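Local coordinates for putative ABC-transporter ATP-binding protein (Alicyclobacillus acidocaldarius, PDB 1Z47) that probably binds and hydrolyses ATP as the nucleotide-binding subunit of an ABC transporter thought to carry sulfate, at residues B[97-102]-B[156-161]; B[252-255]-B[261-264]; B[314-319]-B[324-329]. All blocks are in the same frame, centred on the assembly; numbering follows the deposited sequence.

How the interactions relate
The three contacts follow one another along the chain and divide between the ATP-binding and the C-terminal parts. Interaction 1 lies in the ATP-binding part, joining the loop after strand 89-93 to helix 148-160; interactions 2 and 3 lie on the opposite side of the chain's centre, in the beta-rich C-terminal part. The centre of interaction 1 is about 54 Å from that of interaction 2 and about 47 Å from that of interaction 3. The latter two have centres about 16 Å apart and touch directly: the rings of Trp252 and Trp325 meet with their planes at about 30°, and Val263 packs on Trp325. Interaction 1 shares no strand or sheet with the others, while interactions 2 and 3, in different sheets, meet in the probable regulatory part.

Interaction 1: residues B[97-102]-B[156-161]; sequences ALFQHM and LARALA
Arg158 reaches the loop at Leu98 and Phe99 by leaving helix 148-160 with CG trans to the backbone N (chi1 173°), running straight through chi2, and then bending at chi3 (62°). The extension carries the head group clear of the helix, and the bend sets its NH2 among three consecutive residues of segment 97-102. With CG anti to the carbonyl carbon, the end of Phe99 comes nearer the helix, and the ring's own rotation turns a face to that nitrogen. NH2 of Arg158 sits 3.6 Å above the ring plane of Phe99, over its centre, with Arg158 CZ 4.9 Å from the ring centroid. The guanidinium is no flat stack on the phenyl ring: the two planes are 63° apart, and one nitrogen points down onto the pi cloud in a cation-pi contact.

The same NH2 of Arg158 makes a weak hydrogen bond of 3.3 Å to Ala97 O, which lies at the guanidinium edge, near its plane. Leu98 supplies an apolar cover, its CD2 lying over one guanidinium face, toward the rim, and 3.7 Å from Arg158 NH1. Tyr96 adds a second cation-pi partner for the arginine, while Phe110 meets the Phe99 ring edge to face. Within the loop, Gln100 NE2 donates to Leu98 O at 2.9 Å from above the carbonyl plane, and Phe99 to Met102 form a type I beta turn. The buried guanidinium probably draws part of its stabilisation from the two aromatic rings, with a weak bond to a carbonyl beside them.

The arrangement belongs to the helical subdomain of ABC ATPases, where the chain following the Q-loop packs against the helix that begins in the LSGGQ signature motif.

Interaction 2: residues B[252-255]-B[261-264]; sequences WTRA and IEVA
Arg254 NE donates to Glu262 O at 2.9 Å, a moderately bent bond (148° at the hydrogen), with the acceptor close to the guanidinium plane and the donor tilted 27° from the carbonyl plane. A fold in the side chain at chi2 (-68°) turns the guanidinium back alongside its own strand, and there Arg254 NH1 bonds to Thr253 O at 3.0 Å. NH1 has a stronger partner beyond the two segments, a salt bridge to Glu323. The third nitrogen, Arg254 NH2, reaches a water at 3.2 Å that also accepts from Ala264 N. Backbone carbonyls, a carboxylate and a water together fix the rotation of the head group.

The Glu262 carboxylate, by contrast, forms no salt bridge with this arginine: the guanidinium and carboxylate planes are almost perpendicular, and Glu262 OE1 touches the methylene carbon, 3.6 Å from Arg254 CD. A second water links that same oxygen to Ala255 N. Under the polar layer, Ile261 crosses the arginine chain at about a right angle, with Ile261 CG2 3.7 Å from Arg254 CB.

Segment 252-255 pairs through its backbone with strand 279-284, and strand 260-262 with strand 267-269. Ile261 packs on Val280 and Val282 of the former sheet, and the arginine bridges from one strand pair to the other.

Interaction 3: residues B[314-319]-B[324-329]; sequences ACWIRT and VWEVHV
Ile317 and Trp325 belong to the close-packed side of this hairpin, together with Cys315 and Val327. Ile317 CG1 lies 3.9 Å from Trp325 CB, and Ile317 CD1 approaches Val327 CG2; Thr319 CG2 meets the indole obliquely, 3.8 Å from Trp325 CD1. The Trp325 ring nitrogen is held outside the pair, by Glu323. Between the backbones, Cys315 with Val327 and Ile317 with Trp325 form hydrogen-bonded antiparallel pairs, two bonds each, the bond from Trp325 N to Ile317 O being 2.7 Å.

Strands 312-319 and 324-330 lie at one end of a five-stranded antiparallel sheet, consistent with the OB-like regulatory domains of related transporter ATPases.

On the other face Trp316 is still packed, flanked by Glu326, whose CG lies 3.5 Å from Trp316 NE1. The two side chains point the same way, ring and carboxylate planes 43° apart, and a water in the indole plane joins them, 2.7 Å from Trp316 NE1 and 2.8 Å from Glu326 OE1. The extended Glu326 chain (chi1 -179°) lets OE2 accept from His328 NE2 at 2.8 Å. Were Glu326 replaced by alanine, His328 NE2 would probably lose its acceptor, the water its carboxylate mate and the Trp316 ring the chain that flanks it. Glu211 of the second subunit also packs on Trp316. The looser, solvent side is at exposed Arg318, whose guanidinium meets partly exposed Val324 obliquely.

Interaction 1: residues B[97-102]-B[156-161]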
loop_
_atom_site.group_PDB
_atom_site.type_symbol
_atom_site.label_atom_id
_atom_site.label_comp_id
_atom_site.label_asym_id
_atom_site.label_seq_id
_atom_site.Cartn_x
_atom_site.Cartn_y
_atom_site.Cartn_z
ATOM N N ALA B 97 10.886 1.106 -21.250
ATOM C CA ALA B 97 11.710 -0.079 -21.148
ATOM C C ALA B 97 13.128 0.354 -21.463
ATOM O O ALA B 97 13.378 0.981 -22.495
ATOM C CB ALA B 97 11.252 -1.132 -22.141
ATOM N N LEU B 98 14.050 0.049 -20.558
ATOM C CA LEU B 98 15.441 0.393 -20.778
ATOM C C LEU B 98 15.888 -0.377 -22.014
ATOM O O LEU B 98 15.326 -1.428 -22.338
ATOM C CB LEU B 98 16.303 -0.029 -19.581
ATOM C CG LEU B 98 16.004 0.549 -18.195
ATOM C CD1 LEU B 98 17.080 0.057 -17.217
ATOM C CD2 LEU B 98 15.980 2.063 -18.248
ATOM N N PHE B 99 16.884 0.151 -22.712
ATOM C CA PHE B 99 17.413 -0.510 -23.891
ATOM C C PHE B 99 18.260 -1.659 -23.367
ATOM O O PHE B 99 19.406 -1.483 -22.952
ATOM C CB PHE B 99 18.227 0.494 -24.695
ATOM C CG PHE B 99 17.445 1.730 -25.062
ATOM C CD1 PHE B 99 18.051 2.982 -25.066
ATOM C CD2 PHE B 99 16.092 1.642 -25.390
ATOM C CE1 PHE B 99 17.320 4.133 -25.390
ATOM C CE2 PHE B 99 15.349 2.784 -25.717
ATOM C CZ PHE B 99 15.966 4.031 -25.716
ATOM N N GLN B 100 17.655 -2.838 -23.379
ATOM C CA GLN B 100 18.250 -4.065 -22.876
ATOM C C GLN B 100 19.615 -4.471 -23.406
ATOM O O GLN B 100 20.355 -5.189 -22.737
ATOM C CB GLN B 100 17.265 -5.214 -23.103
ATOM C CG GLN B 100 15.899 -4.966 -22.474
ATOM C CD GLN B 100 15.983 -4.766 -20.973
ATOM O OE1 GLN B 100 16.509 -5.616 -20.249
ATOM N NE2 GLN B 100 15.467 -3.640 -20.496
ATOM N N HIS B 101 19.963 -4.003 -24.596
ATOM C CA HIS B 101 21.231 -4.392 -25.194
ATOM C C HIS B 101 22.292 -3.300 -25.143
ATOM O O HIS B 101 23.328 -3.367 -25.807
ATOM C CB HIS B 101 20.931 -4.855 -26.613
ATOM C CG HIS B 101 19.677 -5.668 -26.695
ATOM N ND1 HIS B 101 18.535 -5.219 -27.324
ATOM C CD2 HIS B 101 19.351 -6.858 -26.133
ATOM C CE1 HIS B 101 17.562 -6.093 -27.144
ATOM N NE2 HIS B 101 18.030 -7.098 -26.425
ATOM N N MET B 102 22.024 -2.312 -24.303
ATOM C CA MET B 102 22.906 -1.175 -24.103
ATOM C C MET B 102 23.294 -1.180 -22.631
ATOM O O MET B 102 22.485 -1.552 -21.774
ATOM C CB MET B 102 22.144 0.112 -24.376
ATOM C CG MET B 102 22.738 1.022 -25.398
ATOM S SD MET B 102 21.632 2.447 -25.595
ATOM C CE MET B 102 20.629 1.817 -26.979
ATOM N N LEU B 156 15.313 6.779 -14.490
ATOM C CA LEU B 156 15.230 8.167 -14.045
ATOM C C LEU B 156 16.468 8.935 -14.544
ATOM O O LEU B 156 16.369 10.116 -14.910
ATOM C CB LEU B 156 15.126 8.245 -12.512
ATOM C CG LEU B 156 15.078 9.640 -11.866
ATOM C CD1 LEU B 156 13.924 10.459 -12.447
ATOM C CD2 LEU B 156 14.911 9.494 -10.353
ATOM N N ALA B 157 17.624 8.271 -14.589
ATOM C CA ALA B 157 18.849 8.932 -15.070
ATOM C C ALA B 157 18.732 9.299 -16.567
ATOM O O ALA B 157 19.094 10.413 -16.975
ATOM C CB ALA B 157 20.078 8.026 -14.819
ATOM N N ARG B 158 18.231 8.360 -17.369
ATOM C CA ARG B 158 18.020 8.559 -18.810
ATOM C C ARG B 158 17.082 9.731 -19.055
ATOM O O ARG B 158 17.346 10.577 -19.900
ATOM C CB ARG B 158 17.395 7.308 -19.453
ATOM C CG ARG B 158 16.970 7.474 -20.911
ATOM C CD ARG B 158 16.540 6.143 -21.540
ATOM N NE ARG B 158 15.368 5.577 -20.867
ATOM C CZ ARG B 158 14.819 4.394 -21.150
ATOM N NH1 ARG B 158 13.752 3.980 -20.474
ATOM N NH2 ARG B 158 15.332 3.616 -22.098
ATOM N N ALA B 159 15.978 9.768 -18.317
ATOM C CA ALA B 159 14.995 10.840 -18.465
ATOM C C ALA B 159 15.581 12.198 -18.115
ATOM O O ALA B 159 15.267 13.188 -18.768
ATOM C CB ALA B 159 13.754 10.562 -17.577
ATOM N N LEU B 160 16.446 12.240 -17.103
ATOM C CA LEU B 160 17.040 13.488 -16.650
ATOM C C LEU B 160 18.237 14.014 -17.414
ATOM O O LEU B 160 18.519 15.219 -17.383
ATOM C CB LEU B 160 17.446 13.361 -15.190
ATOM C CG LEU B 160 16.278 13.324 -14.206
ATOM C CD1 LEU B 160 16.812 13.065 -12.800
ATOM C CD2 LEU B 160 15.514 14.650 -14.284
ATOM N N ALA B 161 18.951 13.116 -18.082
ATOM C CA ALA B 161 20.150 13.502 -18.822
ATOM C C ALA B 161 20.063 14.846 -19.556
ATOM O O ALA B 161 20.896 15.732 -19.324
ATOM C CB ALA B 161 20.541 12.389 -19.800
#

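Interaction 2: residues B[252-255]-B[261-264]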
loop_
_atom_site.group_PDB
_atom_site.type_symbol
_atom_site.label_atom_id
_atom_site.label_comp_id
_atom_site.label_asym_id
_atom_site.label_seq_id
_atom_site.Cartn_x
_atom_site.Cartn_y
_atom_site.Cartn_z
ATOM N N TRP B 252 -21.059 7.470 7.125
ATOM C CA TRP B 252 -22.425 6.998 7.285
ATOM C C TRP B 252 -23.418 8.102 7.057
ATOM O O TRP B 252 -23.097 9.273 7.199
ATOM C CB TRP B 252 -22.677 6.453 8.686
ATOM C CG TRP B 252 -21.631 5.578 9.206
ATOM C CD1 TRP B 252 -20.655 5.920 10.082
ATOM C CD2 TRP B 252 -21.453 4.189 8.921
ATOM N NE1 TRP B 252 -19.881 4.829 10.374
ATOM C CE2 TRP B 252 -20.348 3.753 9.671
ATOM C CE3 TRP B 252 -22.122 3.270 8.101
ATOM C CZ2 TRP B 252 -19.889 2.433 9.633
ATOM C CZ3 TRP B 252 -21.666 1.953 8.060
ATOM C CH2 TRP B 252 -20.563 1.552 8.820
ATOM N N THR B 253 -24.647 7.702 6.744
ATOM C CA THR B 253 -25.699 8.665 6.492
ATOM C C THR B 253 -26.475 8.875 7.787
ATOM O O THR B 253 -26.647 7.953 8.587
ATOM C CB THR B 253 -26.673 8.151 5.401
ATOM O OG1 THR B 253 -25.930 7.862 4.208
ATOM C CG2 THR B 253 -27.751 9.206 5.079
ATOM N N ARG B 254 -26.923 10.098 7.986
ATOM C CA ARG B 254 -27.746 10.434 9.141
ATOM C C ARG B 254 -28.708 11.475 8.627
ATOM O O ARG B 254 -28.390 12.207 7.690
ATOM C CB ARG B 254 -26.928 11.037 10.316
ATOM C CG ARG B 254 -26.028 10.062 11.065
ATOM C CD ARG B 254 -26.760 9.016 11.852
ATOM N NE ARG B 254 -25.838 8.182 12.626
ATOM C CZ ARG B 254 -25.273 7.048 12.189
ATOM N NH1 ARG B 254 -25.520 6.585 10.970
ATOM N NH2 ARG B 254 -24.479 6.354 12.992
ATOM N N ALA B 255 -29.901 11.526 9.216
ATOM C CA ALA B 255 -30.898 12.519 8.811
ATOM C C ALA B 255 -30.850 13.599 9.883
ATOM O O ALA B 255 -30.718 13.294 11.065
ATOM C CB ALA B 255 -32.314 11.891 8.758
ATOM N N ILE B 261 -27.411 15.529 14.382
ATOM C CA ILE B 261 -27.510 14.139 13.996
ATOM C C ILE B 261 -27.014 13.343 15.198
ATOM O O ILE B 261 -26.256 13.862 16.021
ATOM C CB ILE B 261 -26.673 13.799 12.743
ATOM C CG1 ILE B 261 -25.210 14.221 12.939
ATOM C CG2 ILE B 261 -27.298 14.470 11.526
ATOM C CD1 ILE B 261 -24.274 13.692 11.832
ATOM N N GLU B 262 -27.455 12.100 15.308
ATOM C CA GLU B 262 -27.068 11.248 16.429
ATOM C C GLU B 262 -25.975 10.259 16.036
ATOM O O GLU B 262 -26.202 9.373 15.213
ATOM C CB GLU B 262 -28.284 10.480 16.949
ATOM C CG GLU B 262 -29.612 10.913 16.313
ATOM C CD GLU B 262 -29.842 10.331 14.903
ATOM O OE1 GLU B 262 -29.093 10.683 13.959
ATOM O OE2 GLU B 262 -30.785 9.515 14.752
ATOM N N VAL B 263 -24.805 10.411 16.645
ATOM C CA VAL B 263 -23.675 9.538 16.367
ATOM C C VAL B 263 -23.158 8.947 17.678
ATOM O O VAL B 263 -22.624 9.661 18.529
ATOM C CB VAL B 263 -22.541 10.326 15.645
ATOM C CG1 VAL B 263 -21.425 9.411 15.248
ATOM C CG2 VAL B 263 -23.102 11.037 14.418
ATOM N N ALA B 264 -23.353 7.643 17.846
ATOM C CA ALA B 264 -22.892 6.927 19.039
ATOM C C ALA B 264 -23.326 7.562 20.366
ATOM O O ALA B 264 -22.491 7.822 21.241
ATOM C CB ALA B 264 -21.364 6.803 19.002
HETATM O O HOH W 1 -24.580 6.108 16.132
HETATM O O HOH W 2 -30.273 9.482 11.331
#

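Interaction 3: residues B[314-319]-B[324-329]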
loop_
_atom_site.group_PDB
_atom_site.type_symbol
_atom_site.label_atom_id
_atom_site.label_comp_id
_atom_site.label_asym_id
_atom_site.label_seq_id
_atom_site.Cartn_x
_atom_site.Cartn_y
_atom_site.Cartn_z
ATOM N N ALA B 314 -5.886 -1.913 15.333
ATOM C CA ALA B 314 -7.121 -1.659 14.614
ATOM C C ALA B 314 -8.224 -2.453 15.288
ATOM O O ALA B 314 -8.074 -3.648 15.552
ATOM C CB ALA B 314 -6.990 -2.077 13.145
ATOM N N CYS B 315 -9.329 -1.783 15.572
ATOM C CA CYS B 315 -10.441 -2.460 16.202
ATOM C C CYS B 315 -11.754 -2.257 15.436
ATOM O O CYS B 315 -12.191 -1.127 15.221
ATOM C CB CYS B 315 -10.587 -1.963 17.642
ATOM S SG CYS B 315 -11.794 -2.910 18.611
ATOM N N TRP B 316 -12.359 -3.358 15.004
ATOM C CA TRP B 316 -13.638 -3.298 14.308
ATOM C C TRP B 316 -14.764 -3.627 15.298
ATOM O O TRP B 316 -14.700 -4.631 16.015
ATOM C CB TRP B 316 -13.662 -4.288 13.140
ATOM C CG TRP B 316 -12.796 -3.828 11.983
ATOM C CD1 TRP B 316 -13.159 -2.991 10.960
ATOM C CD2 TRP B 316 -11.402 -4.105 11.799
ATOM N NE1 TRP B 316 -12.072 -2.726 10.152
ATOM C CE2 TRP B 316 -10.980 -3.397 10.647
ATOM C CE3 TRP B 316 -10.463 -4.875 12.503
ATOM C CZ2 TRP B 316 -9.658 -3.442 10.178
ATOM C CZ3 TRP B 316 -9.144 -4.920 12.038
ATOM C CH2 TRP B 316 -8.759 -4.202 10.884
ATOM N N ILE B 317 -15.774 -2.766 15.333
ATOM C CA ILE B 317 -16.935 -2.946 16.218
ATOM C C ILE B 317 -18.262 -2.792 15.453
ATOM O O ILE B 317 -18.348 -2.043 14.471
ATOM C CB ILE B 317 -16.915 -1.920 17.363
ATOM C CG1 ILE B 317 -16.927 -0.510 16.781
ATOM C CG2 ILE B 317 -15.673 -2.151 18.245
ATOM C CD1 ILE B 317 -17.009 0.605 17.799
ATOM N N ARG B 318 -19.287 -3.512 15.909
ATOM C CA ARG B 318 -20.617 -3.474 15.288
ATOM C C ARG B 318 -21.606 -2.843 16.244
ATOM O O ARG B 318 -21.815 -3.347 17.347
ATOM C CB ARG B 318 -21.106 -4.879 14.969
ATOM C CG ARG B 318 -22.489 -4.927 14.302
ATOM C CD ARG B 318 -23.022 -6.351 14.302
ATOM N NE ARG B 318 -21.974 -7.287 13.911
ATOM C CZ ARG B 318 -21.529 -7.434 12.665
ATOM N NH1 ARG B 318 -20.559 -8.301 12.401
ATOM N NH2 ARG B 318 -22.075 -6.731 11.679
ATOM N N THR B 319 -22.202 -1.739 15.825
ATOM C CA THR B 319 -23.188 -1.046 16.644
ATOM C C THR B 319 -24.480 -1.841 16.717
ATOM O O THR B 319 -24.653 -2.851 16.029
ATOM C CB THR B 319 -23.539 0.307 16.055
ATOM O OG1 THR B 319 -24.227 0.121 14.808
ATOM C CG2 THR B 319 -22.303 1.095 15.825
ATOM N N VAL B 324 -20.658 -1.430 11.066
ATOM C CA VAL B 324 -19.348 -1.918 11.461
ATOM C C VAL B 324 -18.376 -0.766 11.304
ATOM O O VAL B 324 -18.115 -0.306 10.194
ATOM C CB VAL B 324 -18.915 -3.134 10.605
ATOM C CG1 VAL B 324 -17.451 -3.508 10.880
ATOM C CG2 VAL B 324 -19.792 -4.313 10.942
ATOM N N TRP B 325 -17.874 -0.286 12.435
ATOM C CA TRP B 325 -16.932 0.832 12.478
ATOM C C TRP B 325 -15.498 0.357 12.686
ATOM O O TRP B 325 -15.260 -0.625 13.392
ATOM C CB TRP B 325 -17.249 1.775 13.641
ATOM C CG TRP B 325 -18.451 2.637 13.461
ATOM C CD1 TRP B 325 -19.730 2.219 13.224
ATOM C CD2 TRP B 325 -18.501 4.068 13.533
ATOM N NE1 TRP B 325 -20.568 3.299 13.143
ATOM C CE2 TRP B 325 -19.847 4.446 13.332
ATOM C CE3 TRP B 325 -17.544 5.066 13.749
ATOM C CZ2 TRP B 325 -20.264 5.788 13.341
ATOM C CZ3 TRP B 325 -17.954 6.402 13.760
ATOM C CH2 TRP B 325 -19.308 6.750 13.556
ATOM N N GLU B 326 -14.551 1.070 12.078
ATOM C CA GLU B 326 -13.140 0.773 12.256
ATOM C C GLU B 326 -12.592 1.872 13.151
ATOM O O GLU B 326 -12.769 3.056 12.888
ATOM C CB GLU B 326 -12.356 0.764 10.931
ATOM C CG GLU B 326 -10.868 0.418 11.162
ATOM C CD GLU B 326 -10.047 0.283 9.882
ATOM O OE1 GLU B 326 -10.641 0.180 8.790
ATOM O OE2 GLU B 326 -8.802 0.264 9.983
ATOM N N VAL B 327 -11.939 1.458 14.222
ATOM C CA VAL B 327 -11.374 2.385 15.182
ATOM C C VAL B 327 -9.890 2.068 15.370
ATOM O O VAL B 327 -9.500 0.902 15.377
ATOM C CB VAL B 327 -12.085 2.240 16.566
ATOM C CG1 VAL B 327 -11.409 3.160 17.609
ATOM C CG2 VAL B 327 -13.600 2.570 16.427
ATOM N N HIS B 328 -9.078 3.107 15.542
ATOM C CA HIS B 328 -7.646 2.919 15.758
ATOM C C HIS B 328 -7.294 3.322 17.188
ATOM O O HIS B 328 -7.449 4.478 17.558
ATOM C CB HIS B 328 -6.841 3.755 14.750
ATOM C CG HIS B 328 -6.918 3.239 13.342
ATOM N ND1 HIS B 328 -6.278 3.850 12.286
ATOM C CD2 HIS B 328 -7.539 2.147 12.827
ATOM C CE1 HIS B 328 -6.504 3.160 11.180
ATOM N NE2 HIS B 328 -7.265 2.121 11.480
ATOM N N VAL B 329 -6.849 2.369 18.000
ATOM C CA VAL B 329 -6.474 2.704 19.382
ATOM C C VAL B 329 -4.955 2.612 19.545
ATOM O O VAL B 329 -4.313 1.816 18.867
ATOM C CB VAL B 329 -7.153 1.772 20.397
ATOM C CG1 VAL B 329 -8.670 1.857 20.247
ATOM C CG2 VAL B 329 -6.692 0.343 20.193
HETATM O O HOH W 3 -12.468 -1.637 7.757
#